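Local structure of SsfS6 (Streptomyces sp. SF2575, 4FZR) at residues 129-134 against 154-159; 215-220 against 294-299. The protein has the two-domain GT-B fold of many glycosyltransferases and belongs to the erythromycin biosynthesis protein CIII-like family. One frame throughout, in Å; residues are numbered along the deposited sequence.

Contact 1: residues 129-134 against 154-159; sequences TETYSL and LASPEL
Two loops at the carboxyl ends of neighbouring parallel strands, 126-130 and 147-150, meet here in the N-terminal Rossmann-like half of the GT-B fold, and Tyr132 of the first reaches Ser156 and Pro157 of the second. The backbones stay apart: the closest CA atoms, of Thr131 and Ser156, are 8.2 Å from each other. Tyr132 CG stands anti to the carbonyl carbon (chi1 -66°), and the ring extends from the turn until OH donates a hydrogen bond to Pro157 O, 3.1 Å away. The C=O...donor angle is 125°, and the donor is tilted 18° from the carbonyl plane. Pro157 O lies at the ring edge, near the ring plane. The same hydroxyl oxygen packs against carbon: Tyr132 OH is 3.4 Å from Pro157 CD and 3.6 Å from Ser156 CB. Thr131 CG2 sits over the rim of one face of the Tyr132 ring and also touches Ser156 OG at 4.1 Å.

The base of the tyrosine is held within its own loop. Glu130 to Ser133 form a type I turn, closed by a bond from Ser133 N to Glu130 O. Tyr132 N also donates to Glu130 OE2 over 2.7 Å, coming from above the carboxylate plane. Glu130 OE2 has a second partner in a salt bridge with Arg153. The Tyr132 ring also meets that of Tyr104. Pro157 touches Asp334 of helix 333-341 in the C-terminal half, which this contact faces.

Pro157 is the N-cap residue of helix 158-167, so the phenol grips a backbone carbonyl at its start. One directed bond, with a few van der Waals contacts around the hydroxyl, ties the buried turn to the helix start, while the sharing of Glu130 OE2 between Tyr132 N and Arg153 probably steadies the turn.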
ATOM      1  N   THR A 129       7.917 -14.425  -4.706  1.00 13.18           N
ATOM      2  CA  THR A 129       7.967 -15.116  -3.429  1.00 17.65           C
ATOM      3  C   THR A 129       9.238 -14.806  -2.639  1.00 21.83           C
ATOM      4  O   THR A 129      10.175 -14.187  -3.143  1.00 20.70           O
ATOM      5  CB  THR A 129       7.871 -16.636  -3.643  1.00 19.99           C
ATOM      6  OG1 THR A 129       7.621 -17.289  -2.393  1.00 23.85           O
ATOM      7  CG2 THR A 129       9.153 -17.172  -4.256  1.00 20.62           C
ATOM      8  N   GLU A 130       9.241 -15.240  -1.387  1.00 22.48           N
ATOM      9  CA  GLU A 130      10.380 -15.078  -0.496  1.00 25.32           C
ATOM     10  C   GLU A 130      11.208 -16.366  -0.512  1.00 24.12           C
ATOM     11  O   GLU A 130      10.661 -17.458  -0.648  1.00 24.00           O
ATOM     12  CB  GLU A 130       9.873 -14.747   0.908  1.00 23.18           C
ATOM     13  CG  GLU A 130      10.922 -14.708   1.983  1.00 39.31           C
ATOM     14  CD  GLU A 130      10.966 -15.992   2.783  1.00 37.64           C
ATOM     15  OE1 GLU A 130       9.887 -16.509   3.143  1.00 34.12           O
ATOM     16  OE2 GLU A 130      12.080 -16.491   3.046  1.00 39.13           O
ATOM     17  N   THR A 131      12.527 -16.233  -0.391  1.00 22.42           N
ATOM     18  CA  THR A 131      13.441 -17.358  -0.622  1.00 27.75           C
ATOM     19  C   THR A 131      13.110 -18.652   0.137  1.00 26.62           C
ATOM     20  O   THR A 131      13.415 -19.740  -0.343  1.00 26.92           O
ATOM     21  CB  THR A 131      14.915 -16.967  -0.342  1.00 32.22           C
ATOM     22  OG1 THR A 131      15.736 -18.141  -0.369  1.00 38.45           O
ATOM     23  CG2 THR A 131      15.060 -16.294   1.009  1.00 25.97           C
ATOM     24  N   TYR A 132      12.491 -18.544   1.309  1.00 26.42           N
ATOM     25  CA  TYR A 132      12.131 -19.734   2.084  1.00 28.39           C
ATOM     26  C   TYR A 132      10.659 -20.128   1.929  1.00 31.82           C
ATOM     27  O   TYR A 132      10.230 -21.145   2.472  1.00 29.83           O
ATOM     28  CB  TYR A 132      12.456 -19.540   3.569  1.00 31.68           C
ATOM     29  CG  TYR A 132      13.934 -19.414   3.882  1.00 37.39           C
ATOM     30  CD1 TYR A 132      14.901 -19.897   3.009  1.00 32.73           C
ATOM     31  CD2 TYR A 132      14.358 -18.814   5.060  1.00 38.91           C
ATOM     32  CE1 TYR A 132      16.250 -19.780   3.302  1.00 35.13           C
ATOM     33  CE2 TYR A 132      15.697 -18.692   5.361  1.00 35.07           C
ATOM     34  CZ  TYR A 132      16.640 -19.176   4.479  1.00 42.93           C
ATOM     35  OH  TYR A 132      17.976 -19.055   4.782  1.00 43.89           O
ATOM     36  N   SER A 133       9.889 -19.322   1.206  1.00 28.16           N
ATOM     37  CA  SER A 133       8.516 -19.684   0.858  1.00 26.82           C
ATOM     38  C   SER A 133       8.516 -20.558  -0.388  1.00 22.58           C
ATOM     39  O   SER A 133       8.337 -20.067  -1.502  1.00 24.37           O
ATOM     40  CB  SER A 133       7.671 -18.435   0.611  1.00 27.61           C
ATOM     41  OG  SER A 133       7.518 -17.676   1.798  1.00 41.31           O
ATOM     42  N   LEU A 134       8.703 -21.858  -0.190  1.00 18.97           N
ATOM     43  CA  LEU A 134       8.917 -22.785  -1.297  1.00 25.65           C
ATOM     44  C   LEU A 134       7.620 -23.195  -1.990  1.00 26.52           C
ATOM     45  O   LEU A 134       7.642 -23.959  -2.957  1.00 27.03           O
ATOM     46  CB  LEU A 134       9.667 -24.027  -0.804  1.00 23.57           C
ATOM     47  CG  LEU A 134      11.100 -23.785  -0.324  1.00 27.67           C
ATOM     48  CD1 LEU A 134      11.758 -25.097   0.096  1.00 33.08           C
ATOM     49  CD2 LEU A 134      11.916 -23.091  -1.408  1.00 32.59           C
ATOM     50  N   LEU A 154      19.480 -10.223   5.591  1.00 38.31           N
ATOM     51  CA  LEU A 154      20.848  -9.815   5.304  1.00 38.05           C
ATOM     52  C   LEU A 154      21.623 -11.023   4.809  1.00 27.45           C
ATOM     53  O   LEU A 154      22.392 -10.933   3.852  1.00 34.82           O
ATOM     54  CB  LEU A 154      21.525  -9.261   6.555  1.00 35.59           C
ATOM     55  CG  LEU A 154      21.346  -7.778   6.878  1.00 40.95           C
ATOM     56  CD1 LEU A 154      22.142  -7.432   8.125  1.00 48.15           C
ATOM     57  CD2 LEU A 154      21.785  -6.905   5.715  1.00 31.03           C
ATOM     58  N   ALA A 155      21.409 -12.155   5.469  1.00 37.54           N
ATOM     59  CA  ALA A 155      22.083 -13.392   5.106  1.00 43.96           C
ATOM     60  C   ALA A 155      21.107 -14.559   5.174  1.00 42.82           C
ATOM     61  O   ALA A 155      20.449 -14.781   6.190  1.00 43.98           O
ATOM     62  CB  ALA A 155      23.265 -13.635   6.021  1.00 42.66           C
ATOM     63  N   SER A 156      21.014 -15.298   4.074  1.00 38.37           N
ATOM     64  CA  SER A 156      20.112 -16.437   3.992  1.00 52.77           C
ATOM     65  C   SER A 156      20.897 -17.716   3.711  1.00 54.03           C
ATOM     66  O   SER A 156      21.210 -18.015   2.557  1.00 47.26           O
ATOM     67  CB  SER A 156      19.067 -16.204   2.896  1.00 47.66           C
ATOM     68  OG  SER A 156      18.316 -15.029   3.154  1.00 44.83           O
ATOM     69  N   PRO A 157      21.223 -18.475   4.771  1.00 48.86           N
ATOM     70  CA  PRO A 157      21.945 -19.744   4.632  1.00 44.44           C
ATOM     71  C   PRO A 157      21.386 -20.623   3.517  1.00 55.13           C
ATOM     72  O   PRO A 157      20.175 -20.843   3.458  1.00 55.07           O
ATOM     73  CB  PRO A 157      21.717 -20.418   5.985  1.00 49.76           C
ATOM     74  CG  PRO A 157      21.563 -19.290   6.943  1.00 50.03           C
ATOM     75  CD  PRO A 157      20.920 -18.161   6.180  1.00 46.82           C
ATOM     76  N   GLU A 158      22.259 -21.114   2.642  1.00 54.02           N
ATOM     77  CA  GLU A 158      21.843 -22.021   1.579  1.00 63.52           C
ATOM     78  C   GLU A 158      21.433 -23.365   2.179  1.00 52.21           C
ATOM     79  O   GLU A 158      20.737 -24.154   1.541  1.00 49.48           O
ATOM     80  CB  GLU A 158      22.973 -22.219   0.565  1.00 77.28           C
ATOM     81  CG  GLU A 158      24.119 -23.084   1.074  1.00 89.44           C
ATOM     82  CD  GLU A 158      25.281 -23.160   0.099  1.00 99.68           C
ATOM     83  OE1 GLU A 158      25.060 -22.968  -1.116  1.00101.77           O
ATOM     84  OE2 GLU A 158      26.418 -23.412   0.551  1.00105.00           O
ATOM     85  N   LEU A 159      21.871 -23.615   3.409  1.00 53.04           N
ATOM     86  CA  LEU A 159      21.544 -24.852   4.113  1.00 54.51           C
ATOM     87  C   LEU A 159      20.050 -24.973   4.391  1.00 50.11           C
ATOM     88  O   LEU A 159      19.484 -26.067   4.323  1.00 44.22           O
ATOM     89  CB  LEU A 159      22.319 -24.934   5.428  1.00 47.95           C
ATOM     90  CG  LEU A 159      23.561 -25.826   5.403  1.00 58.88           C
ATOM     91  CD1 LEU A 159      23.156 -27.287   5.274  1.00 49.36           C
ATOM     92  CD2 LEU A 159      24.503 -25.420   4.274  1.00 61.00           C
TER

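Contact 2: residues 215-220 against 294-299; sequences DQVPSW and LSAIMP
The backbones come within 6.5 Å at the CA atoms of Val217 and Ala296, where the loop leading to helix 219-222 passes the short helix 294-297. This is a meeting of the segment that links the two halves of the GT-B fold with the C-terminal half, and it is apolar. Val217 CG2 rests on the methyl of Ala296, 4.1 Å from its CB. Further along, Trp220 turns the outer rim of its six-membered ring to Ile297. The isoleucine has CG1 anti to its backbone N (chi1 -178°) and continues extended, which carries CD1 out to the indole. Ile297 CG1 lies 3.6 Å from Trp220 CZ3. One face of the indole is covered near its rim by Pro218 CG, 3.5 Å above the plane.

Phe292 meets Trp220 edge-to-face, and the indole also touches Leu287 and Ala288 of strand 286-289. Val217 packs on Leu47 of the second subunit, so this corner is part of the contact with that subunit. Asp215 OD1 accepts a weak bond from Val217 N. At the closest point, Ile297 CD1 lies in the plane of the indole, at its edge, 3.3 Å from Trp220 CH2.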
ATOM      1  N   ASP A 215      -1.409   4.010  12.190  1.00 63.91           N
ATOM      2  CA  ASP A 215      -0.455   5.112  12.142  1.00 54.75           C
ATOM      3  C   ASP A 215      -0.954   6.434  12.703  1.00 58.13           C
ATOM      4  O   ASP A 215      -2.127   6.773  12.615  1.00 64.74           O
ATOM      5  CB  ASP A 215      -0.103   5.370  10.677  1.00 53.62           C
ATOM      6  CG  ASP A 215       1.308   5.874  10.483  1.00 49.49           C
ATOM      7  OD1 ASP A 215       1.574   7.048  10.814  1.00 54.16           O
ATOM      8  OD2 ASP A 215       2.143   5.098   9.973  1.00 61.24           O
ATOM      9  N   GLN A 216      -0.017   7.172  13.280  1.00 56.97           N
ATOM     10  CA  GLN A 216      -0.068   8.622  13.341  1.00 51.71           C
ATOM     11  C   GLN A 216       1.300   9.034  13.837  1.00 55.25           C
ATOM     12  O   GLN A 216       1.550   9.048  15.038  1.00 54.89           O
ATOM     13  CB  GLN A 216      -1.149   9.154  14.274  1.00 51.91           C
ATOM     14  CG  GLN A 216      -0.973  10.636  14.508  1.00 39.94           C
ATOM     15  CD  GLN A 216      -2.200  11.310  15.072  1.00 42.59           C
ATOM     16  OE1 GLN A 216      -3.327  10.849  14.888  1.00 45.89           O
ATOM     17  NE2 GLN A 216      -1.985  12.418  15.768  1.00 40.19           N
ATOM     18  N   VAL A 217       2.198   9.308  12.896  1.00 46.70           N
ATOM     19  CA  VAL A 217       3.570   9.670  13.227  1.00 58.43           C
ATOM     20  C   VAL A 217       3.539  10.604  14.430  1.00 66.65           C
ATOM     21  O   VAL A 217       3.301  11.807  14.283  1.00 70.99           O
ATOM     22  CB  VAL A 217       4.282  10.383  12.061  1.00 59.17           C
ATOM     23  CG1 VAL A 217       5.761  10.555  12.375  1.00 57.44           C
ATOM     24  CG2 VAL A 217       4.106   9.612  10.752  1.00 45.76           C
ATOM     25  N   PRO A 218       3.778  10.052  15.630  1.00 66.34           N
ATOM     26  CA  PRO A 218       3.516  10.794  16.868  1.00 59.97           C
ATOM     27  C   PRO A 218       4.207  12.150  16.908  1.00 63.42           C
ATOM     28  O   PRO A 218       5.153  12.395  16.160  1.00 64.70           O
ATOM     29  CB  PRO A 218       4.045   9.863  17.970  1.00 63.66           C
ATOM     30  CG  PRO A 218       4.910   8.869  17.282  1.00 65.27           C
ATOM     31  CD  PRO A 218       4.380   8.733  15.891  1.00 63.86           C
ATOM     32  N   SER A 219       3.715  13.022  17.781  1.00 73.80           N
ATOM     33  CA  SER A 219       4.211  14.387  17.883  1.00 74.60           C
ATOM     34  C   SER A 219       5.734  14.436  17.887  1.00 65.13           C
ATOM     35  O   SER A 219       6.354  14.896  16.931  1.00 58.82           O
ATOM     36  CB  SER A 219       3.675  15.036  19.159  1.00 77.67           C
ATOM     37  OG  SER A 219       4.307  16.280  19.408  1.00 83.69           O
ATOM     38  N   TRP A 220       6.321  13.947  18.976  1.00 69.28           N
ATOM     39  CA  TRP A 220       7.759  14.055  19.226  1.00 64.51           C
ATOM     40  C   TRP A 220       8.663  13.680  18.050  1.00 63.71           C
ATOM     41  O   TRP A 220       9.807  14.127  17.990  1.00 60.67           O
ATOM     42  CB  TRP A 220       8.141  13.224  20.456  1.00 61.46           C
ATOM     43  CG  TRP A 220       7.443  11.900  20.548  1.00 61.21           C
ATOM     44  CD1 TRP A 220       6.224  11.654  21.112  1.00 61.23           C
ATOM     45  CD2 TRP A 220       7.922  10.638  20.067  1.00 67.29           C
ATOM     46  NE1 TRP A 220       5.914  10.321  21.010  1.00 61.79           N
ATOM     47  CE2 TRP A 220       6.942   9.675  20.373  1.00 61.62           C
ATOM     48  CE3 TRP A 220       9.087  10.228  19.408  1.00 62.36           C
ATOM     49  CZ2 TRP A 220       7.087   8.330  20.043  1.00 64.24           C
ATOM     50  CZ3 TRP A 220       9.229   8.892  19.080  1.00 50.42           C
ATOM     51  CH2 TRP A 220       8.233   7.958  19.398  1.00 53.73           C
ATOM     52  N   LEU A 294       7.429   1.990  12.834  1.00 51.82           N
ATOM     53  CA  LEU A 294       8.845   1.856  13.149  1.00 61.31           C
ATOM     54  C   LEU A 294       9.720   2.576  12.125  1.00 56.28           C
ATOM     55  O   LEU A 294      10.712   3.210  12.487  1.00 51.36           O
ATOM     56  CB  LEU A 294       9.240   0.381  13.248  1.00 52.63           C
ATOM     57  CG  LEU A 294      10.530   0.108  14.024  1.00 62.95           C
ATOM     58  CD1 LEU A 294      10.506   0.773  15.401  1.00 62.59           C
ATOM     59  CD2 LEU A 294      10.759  -1.388  14.168  1.00 54.49           C
ATOM     60  N   SER A 295       9.349   2.475  10.851  1.00 54.13           N
ATOM     61  CA  SER A 295      10.079   3.144   9.775  1.00 53.74           C
ATOM     62  C   SER A 295       9.928   4.666   9.776  1.00 52.91           C
ATOM     63  O   SER A 295      10.722   5.367   9.149  1.00 54.92           O
ATOM     64  CB  SER A 295       9.660   2.581   8.410  1.00 48.56           C
ATOM     65  OG  SER A 295       8.249   2.458   8.285  1.00 48.02           O
ATOM     66  N   ALA A 296       8.918   5.174  10.474  1.00 57.63           N
ATOM     67  CA  ALA A 296       8.677   6.616  10.527  1.00 60.86           C
ATOM     68  C   ALA A 296       9.224   7.229  11.813  1.00 59.57           C
ATOM     69  O   ALA A 296       9.499   8.427  11.876  1.00 54.91           O
ATOM     70  CB  ALA A 296       7.194   6.904  10.398  1.00 62.64           C
ATOM     71  N   ILE A 297       9.369   6.393  12.836  1.00 58.56           N
ATOM     72  CA  ILE A 297       9.902   6.818  14.128  1.00 58.30           C
ATOM     73  C   ILE A 297      11.427   6.753  14.118  1.00 63.45           C
ATOM     74  O   ILE A 297      12.096   7.383  14.936  1.00 54.78           O
ATOM     75  CB  ILE A 297       9.375   5.911  15.262  1.00 55.28           C
ATOM     76  CG1 ILE A 297       9.885   6.383  16.625  1.00 64.93           C
ATOM     77  CG2 ILE A 297       9.793   4.472  15.028  1.00 60.31           C
ATOM     78  CD1 ILE A 297       9.609   5.403  17.737  1.00 59.37           C
HETATM   79  N   MSE A 298      11.967   5.994  13.170  1.00 60.93           N
HETATM   80  CA  MSE A 298      13.398   5.712  13.123  1.00 56.64           C
HETATM   81  C   MSE A 298      14.268   6.971  13.108  1.00 54.90           C
HETATM   82  O   MSE A 298      15.244   7.059  13.856  1.00 61.38           O
HETATM   83  CB  MSE A 298      13.718   4.838  11.907  1.00 63.19           C
HETATM   84  CG  MSE A 298      15.028   4.085  12.016  1.00 54.04           C
HETATM   85 SE   MSE A 298      15.067   2.890  13.555  1.00 67.19          SE
HETATM   86  CE  MSE A 298      13.670   1.636  13.019  1.00 51.29           C
ATOM     87  N   PRO A 299      13.927   7.950  12.255  1.00 66.24           N
ATOM     88  CA  PRO A 299      14.750   9.164  12.183  1.00 55.19           C
ATOM     89  C   PRO A 299      14.886   9.877  13.526  1.00 62.80           C
ATOM     90  O   PRO A 299      15.845  10.622  13.734  1.00 69.32           O
ATOM     91  CB  PRO A 299      13.978  10.053  11.201  1.00 53.70           C
ATOM     92  CG  PRO A 299      13.173   9.109  10.377  1.00 64.34           C
ATOM     93  CD  PRO A 299      12.804   7.986  11.299  1.00 67.68           C
TER

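Contact 1 closes before contact 2 opens along the chain, so the two are in series. Their centres are 30 Å apart, and their nearest atoms about 13 Å. Their segments share no strand or helix, but helix 310-318 of the C-terminal half packs against both, through Leu154 in contact 1 and through Leu294 and Met298 in contact 2. Contact 1 lies at the ends of strands of the seven-stranded parallel sheet, where the N-terminal half faces the C-terminal one. Contact 2 lies beside the six-stranded sheet, near strand 286-289 at one edge of it, where the chain crossing between the halves packs on the C-terminal half. Contact 2 also touches the second subunit, which does not reach the segments of contact 1.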